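Local coordinates for aminotransferase, class IV (PDB 4TVI), which probably transfers the amino group of leucine, isoleucine and valine to 2-oxoglutarate with the help of pyridoxal 5'-phosphate, a step of branched-chain amino-acid metabolism, at residues A83-S88 with P124-E129; P231-T236 with I241-V246. One frame throughout, in Å; residues are numbered along the deposited sequence.

Contact 1: A83-S88 with P124-E129; sequences ARANDS and PMYWAE
The phenol of Tyr126 reaches across to helix 78-91 and donates a hydrogen bond to Asn86, with 2.8 Å from OH to OD1. The hydroxyl lies in the plane of the Asn86 carbonyl at a C=O...O angle of 149°, while amide and ring planes are turned 37° against each other. OD1 meets the ring at its edge, near its plane, and CE2 lies 3.0 Å from the same OD1. Tyr126 sends its ring out beside its own backbone N, with CG anti to the carbonyl carbon (chi1 -78°), and Asn86 uses the same kind of first torsion to swing its amide toward the strand. Nearer the backbone, the CD2 edge of the ring passes 3.7 Å from Ala85 O, and Ala85 CB packs against Pro124 CB at 4.2 Å. This is a helix laid on one face of the antiparallel sheet in the class IV aminotransferase fold; the short helix and strand segments run nearly parallel, with 8.7 Å between axes. Leu98 ties both polar groups together, its N donating to Tyr126 OH and its O accepting from Asn86 ND2, so the phenol oxygen both donates and accepts, and the Asn86 amide is bonded through OD1 and ND2, in a buried position beside Ile103 of helix 100-111.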
loop_
_atom_site.group_PDB
_atom_site.type_symbol
_atom_site.label_atom_id
_atom_site.label_comp_id
_atom_site.label_asym_id
_atom_site.label_seq_id
_atom_site.Cartn_x
_atom_site.Cartn_y
_atom_site.Cartn_z
ATOM N N ALA A 83 -16.762 -10.780 8.629
ATOM C CA ALA A 83 -16.854 -11.413 7.322
ATOM C C ALA A 83 -16.042 -10.657 6.271
ATOM O O ALA A 83 -15.435 -11.270 5.395
ATOM C CB ALA A 83 -18.307 -11.518 6.887
ATOM N N ARG A 84 -16.045 -9.329 6.342
ATOM C CA ARG A 84 -15.377 -8.545 5.313
ATOM C C ARG A 84 -13.869 -8.715 5.372
ATOM O O ARG A 84 -13.199 -8.645 4.342
ATOM C CB ARG A 84 -15.735 -7.060 5.427
ATOM C CG ARG A 84 -15.232 -6.227 4.238
ATOM C CD ARG A 84 -15.766 -4.803 4.285
ATOM N NE ARG A 84 -15.310 -4.085 5.471
ATOM C CZ ARG A 84 -15.727 -2.868 5.810
ATOM N NH1 ARG A 84 -16.624 -2.240 5.059
ATOM N NH2 ARG A 84 -15.259 -2.285 6.906
ATOM N N ALA A 85 -13.336 -8.966 6.569
ATOM C CA ALA A 85 -11.901 -9.206 6.712
ATOM C C ALA A 85 -11.469 -10.372 5.827
ATOM O O ALA A 85 -10.432 -10.304 5.166
ATOM C CB ALA A 85 -11.535 -9.477 8.167
ATOM N N ASN A 86 -12.278 -11.430 5.798
ATOM C CA ASN A 86 -11.983 -12.569 4.933
ATOM C C ASN A 86 -12.110 -12.207 3.460
ATOM O O ASN A 86 -11.306 -12.653 2.637
ATOM C CB ASN A 86 -12.887 -13.755 5.266
ATOM C CG ASN A 86 -12.495 -14.431 6.567
ATOM O OD1 ASN A 86 -11.438 -14.145 7.128
ATOM N ND2 ASN A 86 -13.335 -15.343 7.044
ATOM N N ASP A 87 -13.109 -11.392 3.129
ATOM C CA ASP A 87 -13.262 -10.913 1.754
ATOM C C ASP A 87 -12.037 -10.124 1.303
ATOM O O ASP A 87 -11.491 -10.373 0.229
ATOM C CB ASP A 87 -14.504 -10.036 1.614
ATOM C CG ASP A 87 -15.790 -10.806 1.814
ATOM O OD1 ASP A 87 -15.783 -12.041 1.623
ATOM O OD2 ASP A 87 -16.807 -10.169 2.165
ATOM N N SER A 88 -11.615 -9.174 2.131
ATOM C CA SER A 88 -10.455 -8.344 1.820
ATOM C C SER A 88 -9.207 -9.199 1.654
ATOM O O SER A 88 -8.393 -8.943 0.766
ATOM C CB SER A 88 -10.219 -7.301 2.914
ATOM O OG SER A 88 -11.287 -6.368 2.984
ATOM N N PRO A 124 -9.253 -6.750 13.138
ATOM C CA PRO A 124 -8.724 -7.993 12.567
ATOM C C PRO A 124 -7.733 -7.697 11.443
ATOM O O PRO A 124 -7.943 -6.738 10.701
ATOM C CB PRO A 124 -9.970 -8.695 12.013
ATOM C CG PRO A 124 -11.140 -7.939 12.559
ATOM C CD PRO A 124 -10.667 -6.549 12.788
ATOM N N MET A 125 -6.681 -8.501 11.315
ATOM C CA MET A 125 -5.673 -8.270 10.281
ATOM C C MET A 125 -5.157 -9.575 9.669
ATOM O O MET A 125 -4.857 -10.531 10.383
ATOM C CB MET A 125 -4.504 -7.469 10.853
ATOM C CG MET A 125 -4.842 -6.028 11.203
ATOM S SD MET A 125 -3.484 -5.163 12.018
ATOM C CE MET A 125 -3.356 -6.098 13.541
ATOM N N TYR A 126 -5.069 -9.599 8.344
ATOM C CA TYR A 126 -4.483 -10.708 7.596
ATOM C C TYR A 126 -3.328 -10.186 6.750
ATOM O O TYR A 126 -3.395 -9.063 6.252
ATOM C CB TYR A 126 -5.494 -11.364 6.661
ATOM C CG TYR A 126 -6.505 -12.302 7.270
ATOM C CD1 TYR A 126 -6.114 -13.466 7.918
ATOM C CD2 TYR A 126 -7.862 -12.057 7.124
ATOM C CE1 TYR A 126 -7.055 -14.342 8.446
ATOM C CE2 TYR A 126 -8.801 -12.920 7.641
ATOM C CZ TYR A 126 -8.397 -14.061 8.303
ATOM O OH TYR A 126 -9.349 -14.918 8.813
ATOM N N TRP A 127 -2.296 -11.003 6.563
ATOM C CA TRP A 127 -1.158 -10.629 5.727
ATOM C C TRP A 127 -0.350 -11.861 5.316
ATOM O O TRP A 127 -0.461 -12.922 5.930
ATOM C CB TRP A 127 -0.260 -9.635 6.459
ATOM C CG TRP A 127 0.492 -10.255 7.607
ATOM C CD1 TRP A 127 1.754 -10.780 7.576
ATOM C CD2 TRP A 127 0.018 -10.425 8.951
ATOM N NE1 TRP A 127 2.097 -11.259 8.820
ATOM C CE2 TRP A 127 1.048 -11.056 9.680
ATOM C CE3 TRP A 127 -1.177 -10.107 9.606
ATOM C CZ2 TRP A 127 0.923 -11.367 11.035
ATOM C CZ3 TRP A 127 -1.300 -10.419 10.956
ATOM C CH2 TRP A 127 -0.256 -11.044 11.654
ATOM N N ALA A 128 0.476 -11.718 4.288
ATOM C CA ALA A 128 1.325 -12.823 3.852
ATOM C C ALA A 128 2.704 -12.727 4.485
ATOM O O ALA A 128 3.315 -11.659 4.492
ATOM C CB ALA A 128 1.444 -12.845 2.339
ATOM N N GLU A 129 3.191 -13.845 5.021
ATOM C CA GLU A 129 4.543 -13.889 5.569
ATOM C C GLU A 129 5.594 -14.102 4.476
ATOM O O GLU A 129 6.724 -13.633 4.603
ATOM C CB GLU A 129 4.678 -14.992 6.621
ATOM C CG GLU A 129 4.160 -14.617 7.992
ATOM C CD GLU A 129 5.006 -13.548 8.658
ATOM O OE1 GLU A 129 6.213 -13.454 8.337
ATOM O OE2 GLU A 129 4.465 -12.797 9.498
#

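Contact 2: P231-T236 with I241-V246; sequences PVPNGT and ITRQRV
Arg243 reaches from the first turn of helix 241-252 to the loop that leaves strand 227-231, spanning the strand-loop-helix connection of the larger, mixed-sheet part of this class IV aminotransferase. Its side chain does the bridging: CG is anti to the backbone N (chi1 169°) and the chain stays extended as far as NE, which carries the guanidinium to a backbone whose nearest CA, that of Pro231, lies 10.6 Å from the CA of Arg243.

Two polar links meet at one carbonyl. Arg243 NH2 donates directly to Pro231 O over 3.3 Å, a bent bond with an N-H...O angle of 149° and with the donor tilted 26° from the carbonyl plane. A water completes the second link, accepting from Arg243 NE at 2.7 Å in the guanidinium plane and donating to the same Pro231 O. The carbonyl oxygen, at the end of its strand, is thus gripped both directly and through solvent. The charge has its main partner in Glu259 of strand 257-260, which forms a salt bridge with NH2 and would be expected to steady the cation in this buried place.

Nonpolar contact comes from Pro233. Its CG lies over one face of the guanidinium, 3.7 Å from Arg243 CZ, and Pro233 CD comes within 3.2 Å of Arg243 NH2, while Pro231 O and the water lie near the edge of the flat group.

Within the loop, Asn234 closes an Asx turn by accepting from the backbone N of Thr236. The threonine hydroxyl also donates to Asn234 OD1, in the amide carbonyl plane and on a lone pair, with 2.7 Å between OG1 and OD1.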
loop_
_atom_site.group_PDB
_atom_site.type_symbol
_atom_site.label_atom_id
_atom_site.label_comp_id
_atom_site.label_asym_id
_atom_site.label_seq_id
_atom_site.Cartn_x
_atom_site.Cartn_y
_atom_site.Cartn_z
ATOM N N PRO A 231 -23.068 9.213 -2.115
ATOM C CA PRO A 231 -22.484 8.693 -3.357
ATOM C C PRO A 231 -22.871 7.247 -3.636
ATOM O O PRO A 231 -22.780 6.396 -2.747
ATOM C CB PRO A 231 -20.980 8.808 -3.110
ATOM C CG PRO A 231 -20.853 9.961 -2.187
ATOM C CD PRO A 231 -22.067 9.910 -1.292
ATOM N N VAL A 232 -23.300 6.977 -4.864
ATOM C CA VAL A 232 -23.614 5.613 -5.257
ATOM C C VAL A 232 -22.308 4.822 -5.264
ATOM O O VAL A 232 -21.288 5.304 -5.769
ATOM C CB VAL A 232 -24.308 5.549 -6.645
ATOM C CG1 VAL A 232 -23.460 6.220 -7.720
ATOM C CG2 VAL A 232 -24.622 4.111 -7.032
ATOM N N PRO A 233 -22.315 3.625 -4.652
ATOM C CA PRO A 233 -21.116 2.780 -4.672
ATOM C C PRO A 233 -20.714 2.460 -6.097
ATOM O O PRO A 233 -21.557 1.980 -6.849
ATOM C CB PRO A 233 -21.559 1.511 -3.935
ATOM C CG PRO A 233 -22.709 1.949 -3.076
ATOM C CD PRO A 233 -23.412 3.016 -3.876
ATOM N N ASN A 234 -19.469 2.739 -6.475
ATOM C CA ASN A 234 -19.017 2.410 -7.822
ATOM C C ASN A 234 -17.677 1.678 -7.794
ATOM O O ASN A 234 -17.049 1.477 -8.828
ATOM C CB ASN A 234 -18.924 3.669 -8.694
ATOM C CG ASN A 234 -17.839 4.641 -8.233
ATOM O OD1 ASN A 234 -17.163 4.424 -7.222
ATOM N ND2 ASN A 234 -17.666 5.722 -8.988
ATOM N N GLY A 235 -17.237 1.294 -6.596
ATOM C CA GLY A 235 -16.034 0.491 -6.454
ATOM C C GLY A 235 -14.747 1.260 -6.216
ATOM O O GLY A 235 -13.698 0.657 -5.996
ATOM N N THR A 236 -14.814 2.586 -6.252
ATOM C CA THR A 236 -13.614 3.395 -6.063
ATOM C C THR A 236 -13.436 3.686 -4.582
ATOM O O THR A 236 -12.399 4.200 -4.155
ATOM C CB THR A 236 -13.679 4.720 -6.844
ATOM O OG1 THR A 236 -14.807 5.482 -6.397
ATOM C CG2 THR A 236 -13.802 4.453 -8.325
ATOM N N ILE A 241 -19.985 -0.690 5.921
ATOM C CA ILE A 241 -20.984 -1.441 6.666
ATOM C C ILE A 241 -21.843 -0.508 7.518
ATOM O O ILE A 241 -23.054 -0.710 7.646
ATOM C CB ILE A 241 -20.315 -2.507 7.550
ATOM C CG1 ILE A 241 -19.724 -3.606 6.665
ATOM C CG2 ILE A 241 -21.310 -3.107 8.535
ATOM C CD1 ILE A 241 -18.882 -4.572 7.408
ATOM N N THR A 242 -21.218 0.518 8.090
ATOM C CA THR A 242 -21.955 1.506 8.873
ATOM C C THR A 242 -22.881 2.292 7.952
ATOM O O THR A 242 -24.028 2.571 8.298
ATOM C CB THR A 242 -21.021 2.483 9.604
ATOM O OG1 THR A 242 -19.892 1.771 10.130
ATOM C CG2 THR A 242 -21.766 3.181 10.740
ATOM N N ARG A 243 -22.360 2.634 6.777
ATOM C CA ARG A 243 -23.112 3.328 5.730
ATOM C C ARG A 243 -24.401 2.595 5.374
ATOM O O ARG A 243 -25.480 3.190 5.369
ATOM C CB ARG A 243 -22.241 3.483 4.476
ATOM C CG ARG A 243 -22.990 3.951 3.227
ATOM C CD ARG A 243 -22.145 3.716 1.982
ATOM N NE ARG A 243 -22.800 4.216 0.781
ATOM C CZ ARG A 243 -23.715 3.542 0.095
ATOM N NH1 ARG A 243 -24.078 2.322 0.483
ATOM N NH2 ARG A 243 -24.267 4.093 -0.977
ATOM N N GLN A 244 -24.285 1.299 5.097
ATOM C CA GLN A 244 -25.437 0.478 4.739
ATOM C C GLN A 244 -26.447 0.407 5.880
ATOM O O GLN A 244 -27.653 0.423 5.648
ATOM C CB GLN A 244 -24.990 -0.935 4.360
ATOM C CG GLN A 244 -24.084 -1.007 3.137
ATOM C CD GLN A 244 -23.482 -2.386 2.950
ATOM O OE1 GLN A 244 -24.152 -3.403 3.141
ATOM N NE2 GLN A 244 -22.204 -2.429 2.596
ATOM N N ARG A 245 -25.948 0.320 7.110
ATOM C CA ARG A 245 -26.819 0.232 8.273
ATOM C C ARG A 245 -27.624 1.515 8.438
ATOM O O ARG A 245 -28.828 1.468 8.690
ATOM C CB ARG A 245 -26.010 -0.053 9.543
ATOM C CG ARG A 245 -26.878 -0.221 10.796
ATOM C CD ARG A 245 -27.860 -1.383 10.629
ATOM N NE ARG A 245 -27.158 -2.646 10.424
ATOM C CZ ARG A 245 -27.747 -3.803 10.142
ATOM N NH1 ARG A 245 -29.070 -3.872 10.025
ATOM N NH2 ARG A 245 -27.010 -4.895 9.979
ATOM N N VAL A 246 -26.953 2.656 8.290
ATOM C CA VAL A 246 -27.593 3.965 8.422
ATOM C C VAL A 246 -28.637 4.201 7.317
ATOM O O VAL A 246 -29.734 4.715 7.575
ATOM C CB VAL A 246 -26.539 5.097 8.404
ATOM C CG1 VAL A 246 -27.193 6.466 8.209
ATOM C CG2 VAL A 246 -25.703 5.066 9.679
HETATM O O HOH W 1 -21.895 6.564 -0.267
#

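Contacts 1 and 2 lie in series along the chain, their centres about 20 Å apart, yet the helices 78-91 and 241-252 meet beside the cofactor. Arg84 NH1 packs 3.7 Å from Ile241 CG1, and both residues also bond to the phosphate of the lysine-bound pyridoxal phosphate at position 180: Arg84 through its side-chain NH1 and Ile241 through its backbone N, each to oxygen OP1, while Thr242 OG1 bonds to OP2. Arg84, in salt bridge with Asp66, belongs to the helix braced on its sheet by contact 1; Ile241 and Thr242 directly precede Arg243, which ties contact 2 together. The phosphate is thus gripped from both parts of the fold.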